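Local coordinates for protein ECXA (Escherichia coli, PDB 4L63) that probably cleaves peptide bonds as a zinc-dependent metallopeptidase of the metzincin kind, at residues E3-E8 and S212-R217; R137-A142 and Y207-S212; A187-L192 and S227-E232. All coordinates share one frame; numbering follows the deposited sequence.

Contact 1 (E3-E8 and S212-R217); sequences ERTPNE and SHYLER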
loop_
_atom_site.group_PDB
_atom_site.type_symbol
_atom_site.label_atom_id
_atom_site.label_comp_id
_atom_site.label_asym_id
_atom_site.label_seq_id
_atom_site.Cartn_x
_atom_site.Cartn_y
_atom_site.Cartn_z
ATOM N N GLU A 3 11.983 2.770 15.061
ATOM C CA GLU A 3 10.619 2.435 15.450
ATOM C C GLU A 3 9.642 2.733 14.322
ATOM O O GLU A 3 10.025 3.243 13.269
ATOM C CB GLU A 3 10.215 3.202 16.704
ATOM C CG GLU A 3 10.602 2.515 17.997
ATOM C CD GLU A 3 9.950 3.159 19.199
ATOM O OE1 GLU A 3 8.898 3.805 19.019
ATOM O OE2 GLU A 3 10.489 3.024 20.318
ATOM N N ARG A 4 8.371 2.427 14.544
ATOM C CA ARG A 4 7.383 2.649 13.504
ATOM C C ARG A 4 6.612 3.947 13.717
ATOM O O ARG A 4 5.810 4.064 14.641
ATOM C CB ARG A 4 6.411 1.484 13.424
ATOM C CG ARG A 4 5.831 1.310 12.036
ATOM C CD ARG A 4 4.391 0.893 12.108
ATOM N NE ARG A 4 3.794 0.770 10.784
ATOM C CZ ARG A 4 3.395 -0.382 10.250
ATOM N NH1 ARG A 4 3.537 -1.520 10.922
ATOM N NH2 ARG A 4 2.850 -0.392 9.042
ATOM N N THR A 5 6.861 4.912 12.842
ATOM C CA THR A 5 6.179 6.199 12.894
ATOM C C THR A 5 4.690 6.018 12.639
ATOM O O THR A 5 4.303 5.385 11.661
ATOM C CB THR A 5 6.771 7.167 11.872
ATOM O OG1 THR A 5 8.179 7.281 12.106
ATOM C CG2 THR A 5 6.128 8.548 11.984
ATOM N N PRO A 6 3.849 6.558 13.534
ATOM C CA PRO A 6 2.392 6.491 13.370
ATOM C C PRO A 6 1.950 7.154 12.063
ATOM O O PRO A 6 2.575 8.118 11.634
ATOM C CB PRO A 6 1.858 7.263 14.584
ATOM C CG PRO A 6 2.958 7.220 15.588
ATOM C CD PRO A 6 4.244 7.193 14.804
ATOM N N ASN A 7 0.895 6.639 11.438
ATOM C CA ASN A 7 0.418 7.205 10.171
ATOM C C ASN A 7 0.157 8.700 10.262
ATOM O O ASN A 7 0.477 9.453 9.341
ATOM C CB ASN A 7 -0.854 6.479 9.727
ATOM C CG ASN A 7 -0.558 5.087 9.210
ATOM O OD1 ASN A 7 0.593 4.772 8.884
ATOM N ND2 ASN A 7 -1.586 4.244 9.135
ATOM N N GLU A 8 -0.414 9.131 11.381
ATOM C CA GLU A 8 -0.773 10.542 11.536
ATOM C C GLU A 8 0.448 11.462 11.438
ATOM O O GLU A 8 0.332 12.611 11.022
ATOM C CB GLU A 8 -1.503 10.769 12.861
ATOM C CG GLU A 8 -2.041 12.205 13.062
ATOM C CD GLU A 8 -3.012 12.664 11.975
ATOM O OE1 GLU A 8 -3.627 11.810 11.298
ATOM O OE2 GLU A 8 -3.173 13.897 11.808
ATOM N N SER A 212 13.211 11.729 17.792
ATOM C CA SER A 212 13.987 10.898 18.707
ATOM C C SER A 212 13.275 9.588 19.006
ATOM O O SER A 212 13.897 8.530 19.056
ATOM C CB SER A 212 14.259 11.649 20.006
ATOM O OG SER A 212 14.763 10.768 20.994
ATOM N N HIS A 213 11.964 9.679 19.204
ATOM C CA HIS A 213 11.118 8.521 19.459
ATOM C C HIS A 213 11.267 7.516 18.320
ATOM O O HIS A 213 11.297 6.305 18.544
ATOM C CB HIS A 213 9.665 8.976 19.627
ATOM C CG HIS A 213 8.722 7.898 20.066
ATOM N ND1 HIS A 213 8.144 7.006 19.186
ATOM C CD2 HIS A 213 8.239 7.582 21.291
ATOM C CE1 HIS A 213 7.352 6.185 19.850
ATOM N NE2 HIS A 213 7.393 6.510 21.132
ATOM N N TYR A 214 11.393 8.035 17.103
ATOM C CA TYR A 214 11.565 7.210 15.910
ATOM C C TYR A 214 12.973 6.627 15.805
ATOM O O TYR A 214 13.146 5.452 15.482
ATOM C CB TYR A 214 11.243 8.031 14.661
ATOM C CG TYR A 214 11.736 7.442 13.356
ATOM C CD1 TYR A 214 11.103 6.345 12.780
ATOM C CD2 TYR A 214 12.807 8.008 12.678
ATOM C CE1 TYR A 214 11.542 5.813 11.575
ATOM C CE2 TYR A 214 13.252 7.485 11.473
ATOM C CZ TYR A 214 12.613 6.389 10.927
ATOM O OH TYR A 214 13.050 5.868 9.730
ATOM N N LEU A 215 13.976 7.454 16.076
ATOM C CA LEU A 215 15.365 7.035 15.933
ATOM C C LEU A 215 15.824 6.145 17.083
ATOM O O LEU A 215 16.860 5.482 16.987
ATOM C CB LEU A 215 16.273 8.259 15.825
ATOM C CG LEU A 215 16.207 8.961 14.471
ATOM C CD1 LEU A 215 17.014 10.245 14.494
ATOM C CD2 LEU A 215 16.690 8.030 13.369
ATOM N N GLU A 216 15.046 6.141 18.162
ATOM C CA GLU A 216 15.354 5.377 19.369
ATOM C C GLU A 216 16.709 5.772 19.963
ATOM O O GLU A 216 17.431 4.939 20.512
ATOM C CB GLU A 216 15.313 3.875 19.075
ATOM C CG GLU A 216 13.932 3.263 19.253
ATOM C CD GLU A 216 13.951 1.748 19.203
ATOM O OE1 GLU A 216 14.339 1.125 20.216
ATOM O OE2 GLU A 216 13.571 1.179 18.157
ATOM N N ARG A 217 17.031 7.057 19.855
ATOM C CA ARG A 217 18.281 7.606 20.370
ATOM C C ARG A 217 18.198 9.133 20.301
ATOM O O ARG A 217 17.270 9.668 19.690
ATOM C CB ARG A 217 19.477 7.082 19.571
ATOM C CG ARG A 217 19.351 7.275 18.079
ATOM C CD ARG A 217 20.639 6.902 17.364
ATOM N NE ARG A 217 20.610 7.303 15.961
ATOM C CZ ARG A 217 20.748 8.554 15.535
ATOM N NH1 ARG A 217 20.704 8.821 14.238
ATOM N NH2 ARG A 217 20.939 9.538 16.403
#

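Contact 2 (R137-A142 and Y207-S212); sequences RGAIPA and YIDRLS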
loop_
_atom_site.group_PDB
_atom_site.type_symbol
_atom_site.label_atom_id
_atom_site.label_comp_id
_atom_site.label_asym_id
_atom_site.label_seq_id
_atom_site.Cartn_x
_atom_site.Cartn_y
_atom_site.Cartn_z
ATOM N N ARG A 137 14.527 13.394 28.715
ATOM C CA ARG A 137 13.842 12.334 27.979
ATOM C C ARG A 137 14.798 11.710 26.966
ATOM O O ARG A 137 14.515 10.660 26.390
ATOM C CB ARG A 137 12.586 12.857 27.279
ATOM C CG ARG A 137 11.284 12.387 27.921
ATOM C CD ARG A 137 11.236 10.866 28.059
ATOM N NE ARG A 137 11.288 10.178 26.770
ATOM C CZ ARG A 137 11.859 8.992 26.576
ATOM N NH1 ARG A 137 12.434 8.353 27.587
ATOM N NH2 ARG A 137 11.857 8.445 25.368
ATOM N N GLY A 138 15.938 12.364 26.761
ATOM C CA GLY A 138 16.968 11.849 25.880
ATOM C C GLY A 138 16.685 12.101 24.413
ATOM O O GLY A 138 17.222 11.409 23.546
ATOM N N ALA A 139 15.844 13.092 24.133
ATOM C CA ALA A 139 15.536 13.467 22.756
ATOM C C ALA A 139 16.716 14.195 22.119
ATOM O O ALA A 139 16.897 14.165 20.901
ATOM C CB ALA A 139 14.288 14.329 22.708
ATOM N N ILE A 140 17.513 14.853 22.954
ATOM C CA ILE A 140 18.732 15.510 22.502
ATOM C C ILE A 140 19.892 15.044 23.375
ATOM O O ILE A 140 19.704 14.782 24.564
ATOM C CB ILE A 140 18.621 17.050 22.561
ATOM C CG1 ILE A 140 18.111 17.506 23.932
ATOM C CG2 ILE A 140 17.710 17.567 21.453
ATOM C CD1 ILE A 140 18.034 19.013 24.088
ATOM N N PRO A 141 21.094 14.927 22.791
ATOM C CA PRO A 141 22.237 14.460 23.582
ATOM C C PRO A 141 22.596 15.444 24.694
ATOM O O PRO A 141 22.657 16.648 24.443
ATOM C CB PRO A 141 23.363 14.360 22.548
ATOM C CG PRO A 141 22.972 15.318 21.471
ATOM C CD PRO A 141 21.476 15.258 21.407
ATOM N N ALA A 142 22.825 14.936 25.904
ATOM C CA ALA A 142 23.238 15.775 27.030
ATOM C C ALA A 142 24.541 16.500 26.700
ATOM O O ALA A 142 24.899 17.492 27.336
ATOM C CB ALA A 142 23.396 14.937 28.292
ATOM N N TYR A 207 8.647 18.166 17.230
ATOM C CA TYR A 207 9.332 17.430 16.171
ATOM C C TYR A 207 10.559 16.671 16.678
ATOM O O TYR A 207 10.793 15.526 16.290
ATOM C CB TYR A 207 9.743 18.388 15.050
ATOM C CG TYR A 207 10.598 17.751 13.977
ATOM C CD1 TYR A 207 10.048 16.863 13.054
ATOM C CD2 TYR A 207 11.957 18.029 13.890
ATOM C CE1 TYR A 207 10.829 16.276 12.074
ATOM C CE2 TYR A 207 12.745 17.451 12.914
ATOM C CZ TYR A 207 12.178 16.576 12.008
ATOM O OH TYR A 207 12.961 16.000 11.035
ATOM N N ILE A 208 11.340 17.313 17.538
ATOM C CA ILE A 208 12.560 16.692 18.045
ATOM C C ILE A 208 12.234 15.441 18.845
ATOM O O ILE A 208 12.849 14.388 18.663
ATOM C CB ILE A 208 13.367 17.649 18.931
ATOM C CG1 ILE A 208 13.785 18.882 18.135
ATOM C CG2 ILE A 208 14.592 16.938 19.496
ATOM C CD1 ILE A 208 14.685 19.825 18.912
ATOM N N ASP A 209 11.255 15.572 19.734
ATOM C CA ASP A 209 10.811 14.461 20.559
ATOM C C ASP A 209 10.253 13.317 19.707
ATOM O O ASP A 209 10.543 12.153 19.961
ATOM C CB ASP A 209 9.760 14.935 21.561
ATOM C CG ASP A 209 9.503 13.922 22.658
ATOM O OD1 ASP A 209 10.485 13.378 23.212
ATOM O OD2 ASP A 209 8.319 13.668 22.965
ATOM N N ARG A 210 9.452 13.648 18.696
ATOM C CA ARG A 210 8.909 12.617 17.821
ATOM C C ARG A 210 10.015 11.977 16.983
ATOM O O ARG A 210 10.005 10.766 16.759
ATOM C CB ARG A 210 7.811 13.182 16.908
ATOM C CG ARG A 210 6.627 13.790 17.657
ATOM C CD ARG A 210 6.200 12.907 18.817
ATOM N NE ARG A 210 5.793 11.578 18.373
ATOM C CZ ARG A 210 5.739 10.511 19.163
ATOM N NH1 ARG A 210 6.085 10.610 20.442
ATOM N NH2 ARG A 210 5.354 9.340 18.670
ATOM N N LEU A 211 10.971 12.786 16.534
ATOM C CA LEU A 211 12.070 12.275 15.721
ATOM C C LEU A 211 12.953 11.342 16.546
ATOM O O LEU A 211 13.386 10.292 16.067
ATOM C CB LEU A 211 12.903 13.422 15.144
ATOM C CG LEU A 211 14.032 12.996 14.202
ATOM C CD1 LEU A 211 13.476 12.147 13.070
ATOM C CD2 LEU A 211 14.786 14.200 13.660
ATOM N N SER A 212 13.211 11.729 17.792
ATOM C CA SER A 212 13.987 10.898 18.707
ATOM C C SER A 212 13.275 9.588 19.006
ATOM O O SER A 212 13.897 8.530 19.056
ATOM C CB SER A 212 14.259 11.649 20.006
ATOM O OG SER A 212 14.763 10.768 20.994
#

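Contact 3 (A187-L192 and S227-E232); sequences ARCRLL and SRNDIE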
loop_
_atom_site.group_PDB
_atom_site.type_symbol
_atom_site.label_atom_id
_atom_site.label_comp_id
_atom_site.label_asym_id
_atom_site.label_seq_id
_atom_site.Cartn_x
_atom_site.Cartn_y
_atom_site.Cartn_z
ATOM N N ALA A 187 0.110 12.662 -1.582
ATOM C CA ALA A 187 1.260 11.757 -1.551
ATOM C C ALA A 187 1.211 10.736 -0.417
ATOM O O ALA A 187 2.254 10.363 0.125
ATOM C CB ALA A 187 2.560 12.574 -1.455
ATOM N N ARG A 188 0.013 10.286 -0.053
ATOM C CA ARG A 188 -0.109 9.347 1.065
ATOM C C ARG A 188 0.730 8.092 0.860
ATOM O O ARG A 188 0.732 7.490 -0.222
ATOM C CB ARG A 188 -1.561 8.939 1.278
ATOM C CG ARG A 188 -1.713 7.787 2.268
ATOM C CD ARG A 188 -3.135 7.284 2.244
ATOM N NE ARG A 188 -4.020 8.317 2.761
ATOM C CZ ARG A 188 -5.296 8.119 3.068
ATOM N NH1 ARG A 188 -6.024 9.119 3.552
ATOM N NH2 ARG A 188 -5.836 6.918 2.903
ATOM N N CYS A 189 1.438 7.701 1.910
ATOM C CA CYS A 189 2.132 6.426 1.895
ATOM C C CYS A 189 2.248 5.907 3.311
ATOM O O CYS A 189 3.052 6.398 4.101
ATOM C CB CYS A 189 3.504 6.554 1.250
ATOM S SG CYS A 189 4.368 4.949 1.215
ATOM N N ARG A 190 1.399 4.939 3.633
ATOM C CA ARG A 190 1.424 4.317 4.952
ATOM C C ARG A 190 2.255 3.048 4.978
ATOM O O ARG A 190 2.656 2.593 6.048
ATOM C CB ARG A 190 0.005 3.998 5.415
ATOM C CG ARG A 190 -0.808 5.246 5.732
ATOM C CD ARG A 190 -2.271 4.882 5.870
ATOM N NE ARG A 190 -2.804 4.411 4.596
ATOM C CZ ARG A 190 -4.095 4.208 4.364
ATOM N NH1 ARG A 190 -4.980 4.439 5.323
ATOM N NH2 ARG A 190 -4.498 3.782 3.176
ATOM N N LEU A 191 2.518 2.478 3.805
ATOM C CA LEU A 191 3.233 1.186 3.749
ATOM C C LEU A 191 4.743 1.268 3.957
ATOM O O LEU A 191 5.373 0.266 4.288
ATOM C CB LEU A 191 2.945 0.491 2.415
ATOM C CG LEU A 191 1.526 -0.076 2.283
ATOM C CD1 LEU A 191 1.242 -0.497 0.837
ATOM C CD2 LEU A 191 1.361 -1.276 3.210
ATOM N N LEU A 192 5.334 2.441 3.772
ATOM C CA LEU A 192 6.796 2.553 3.909
ATOM C C LEU A 192 7.162 3.281 5.201
ATOM O O LEU A 192 6.755 4.428 5.406
ATOM C CB LEU A 192 7.398 3.278 2.696
ATOM C CG LEU A 192 7.303 2.533 1.358
ATOM C CD1 LEU A 192 7.772 3.406 0.180
ATOM C CD2 LEU A 192 8.086 1.242 1.384
ATOM N N SER A 227 10.825 14.417 5.450
ATOM C CA SER A 227 10.689 12.965 5.379
ATOM C C SER A 227 10.493 12.512 3.939
ATOM O O SER A 227 10.352 13.341 3.043
ATOM C CB SER A 227 9.509 12.499 6.223
ATOM O OG SER A 227 8.296 12.938 5.626
ATOM N N ARG A 228 10.476 11.197 3.716
ATOM C CA ARG A 228 10.166 10.669 2.390
ATOM C C ARG A 228 8.842 11.231 1.882
ATOM O O ARG A 228 8.754 11.704 0.750
ATOM C CB ARG A 228 10.094 9.141 2.386
ATOM C CG ARG A 228 9.814 8.578 0.992
ATOM C CD ARG A 228 8.787 7.458 1.027
ATOM N NE ARG A 228 8.452 6.963 -0.305
ATOM C CZ ARG A 228 7.294 7.205 -0.919
ATOM N NH1 ARG A 228 6.357 7.941 -0.313
ATOM N NH2 ARG A 228 7.072 6.708 -2.129
ATOM N N ASN A 229 7.812 11.194 2.721
ATOM C CA ASN A 229 6.506 11.680 2.284
ATOM C C ASN A 229 6.491 13.198 2.082
ATOM O O ASN A 229 5.791 13.692 1.193
ATOM C CB ASN A 229 5.408 11.260 3.267
ATOM C CG ASN A 229 5.095 9.773 3.175
ATOM O OD1 ASN A 229 5.710 9.058 2.390
ATOM N ND2 ASN A 229 4.128 9.309 3.957
ATOM N N ASP A 230 7.248 13.935 2.896
ATOM C CA ASP A 230 7.383 15.383 2.699
ATOM C C ASP A 230 7.898 15.687 1.291
ATOM O O ASP A 230 7.395 16.580 0.607
ATOM C CB ASP A 230 8.340 15.997 3.726
ATOM C CG ASP A 230 7.746 16.080 5.117
ATOM O OD1 ASP A 230 6.502 16.072 5.252
ATOM O OD2 ASP A 230 8.537 16.157 6.083
ATOM N N ILE A 231 8.909 14.934 0.872
ATOM C CA ILE A 231 9.519 15.112 -0.444
ATOM C C ILE A 231 8.523 14.779 -1.554
ATOM O O ILE A 231 8.390 15.522 -2.520
ATOM C CB ILE A 231 10.782 14.233 -0.599
ATOM C CG1 ILE A 231 11.865 14.663 0.393
ATOM C CG2 ILE A 231 11.301 14.276 -2.022
ATOM C CD1 ILE A 231 12.335 16.106 0.227
ATOM N N GLU A 232 7.811 13.665 -1.410
ATOM C CA GLU A 232 6.785 13.298 -2.379
ATOM C C GLU A 232 5.643 14.321 -2.411
ATOM O O GLU A 232 5.036 14.551 -3.465
ATOM C CB GLU A 232 6.233 11.903 -2.072
ATOM C CG GLU A 232 7.230 10.790 -2.346
ATOM C CD GLU A 232 7.815 10.872 -3.743
ATOM O OE1 GLU A 232 7.036 10.934 -4.717
ATOM O OE2 GLU A 232 9.057 10.878 -3.864
#

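Contact 1 (E3-E8 and S212-R217)
The side chain of E3 lies over the last turn of helix 207-215, between H213 and E216. CG of E3 lies anti to the carbonyl carbon (chi1 -87°) and the chain is extended beyond it, which carries the carboxylate to H213. The carboxylate crosses the H213 ring at about a right angle, with the planes 82° apart. OE1 of E3 comes 3.0 Å from CE1 of H213, but its angle to ND1 is too poor for a hydrogen bond. On the other flank, OE2 of E216 rests 3.3 Å from CG of E3. OE2 of E3 is 4.2 Å from OE2 of E216. The two carboxylates, close together at the C-terminal end of a helix, may each hold a proton more readily; a protonated H213 would offset this for E3. H213 and E216 are exposed, so solvent can screen them.

The firm link is in the backbone. N of E3 donates to O of Y214 over 3.0 Å, with an N-H...O angle of 160°. A carbonyl of the last helical turn thus gains a donor from the N-terminal chain. E216, with positive phi, is the first residue past the helix. OG of S212 donates to O of R217 just beyond it.

The Y214 ring is met obliquely by two oxygens. OG1 of T5 approaches CD1 of Y214 to 3.1 Å, and O of E3 is 3.3 Å from the same CD1. The T5 hydroxyl is satisfied by O of Q194, and O of E3 by ND2 of N193.

Neighbouring protein chains reach R4 and N7. This surface contact sets the loop before strand 12-16 against the C-terminal end of helix 207-215.

Contact 2 (R137-A142 and Y207-S212)
I140 and I208 meet through one methyl each, their side chains set at a slant to one another. CG2 of I140 touches CG2 of I208 at 3.7 Å. In I208, CG2 is anti to the backbone N (chi1 -61°), which places this methyl against I140. In I140 the matching methyl lies beside its own backbone N, while CG1 sits between N and the carbonyl carbon (chi1 50°).

A139 points its CB toward the helix. The methyl meets three side chains of helix 207-215. CB of S212 is 3.8 Å away from CB of A139, CG2 of I208 is at 4.1 Å, and OD1 of D209 is at 4.0 Å. OG of S212 reaches past the methyl to within 3.3 Å of CA of A139, although its hydrogen bond goes to R217.

The 137-142 segment follows a Schellman motif that ends helix 131-137. G138 has positive phi there, and two bonds run back into the last helical turn. The chain then leads toward helix 146-165, which carries H160 and H164 of the HExxH motif; with H170 the sequence fits the longer HExxHxxGxxH of metzincins. I208 packs on L152 and I156 of that helix, and its side chain lies about 11 Å from that of H160, a zinc ligand.

L134 of helix 131-137 packs on A139, I140, I208 and D209. Y149 packs on I140. The A139 backbone also bonds to V219. OD1 of D209 lies 4.9 Å from NE of R137; the opposite charges may attract, but this is no salt bridge.

Contact 3 (A187-L192 and S227-E232)
The R228 guanidinium has neighbours on both faces. CG of E232 lies 3.5 Å above one face, displaced from the centre. On the opposite face SG of C189 sits 3.9 Å above the plane, also off centre, with CD1 of L192 over the same face. The edge is used by OD1 of N229, which accepts from NH1 of R228 over 3.0 Å. NH1 also bonds to OG of S251.

R228 and N229 lie in the first turn of helix 228-239, and E232 follows one turn on. The helix opens with a capping box. OG of the N-cap residue S227 accepts from N of D230, and OD2 of D230 accepts from N of S227. OD1 of D230 hydrogen-bonds OG of S197 and OD2 the N of I198, in sequence that probably forms the Met-turn of metzincins. The cap therefore ties the helix start to the neighbouring loop.

The N229 amide makes the polar link across the contact. Its ND2 donates to O of C189 over 3.1 Å at 169°, a nearly straight bond in the plane of the amide. The same ND2 also reaches O of K10. OD1 accepts from NE2 of Q194 as well as from R228. With both ends gripped twice, the buried amide can hardly rotate.

C189 is held as well, by its disulfide to C252. Its SG is anti to the backbone N (chi1 -179°), which turns the sulfur toward R228. Its CB lies 3.5 Å from OD1 of N229.

CB of A187 packs against E232, 3.7 Å from its backbone C and 3.8 Å from its CB. At the other end of the loop, CD1 of L192 comes 3.7 Å from NE of R228.

In the fold
Contacts 1 and 2 use the same helix, 207-215, and share S212. Contact 2 is buried and mainly apolar, and it sets the helix against the loop between helices 131-137 and 146-165. Contact 1 lies at the surface, where one backbone bond links the N-terminal chain to the helix, and two like-charged carboxylates lie close by. Contact 3 is partly buried and more polar. It ties the disulfide-bearing loop to the next helix, 228-239, through one amide hydrogen bond and the packing of a guanidinium face. Contacts 1 and 3 touch where N7 packs on R190. Contacts 2 and 3 do not meet. Along the chain, contact 2 is nested inside contact 1, whereas contact 3 crosses both.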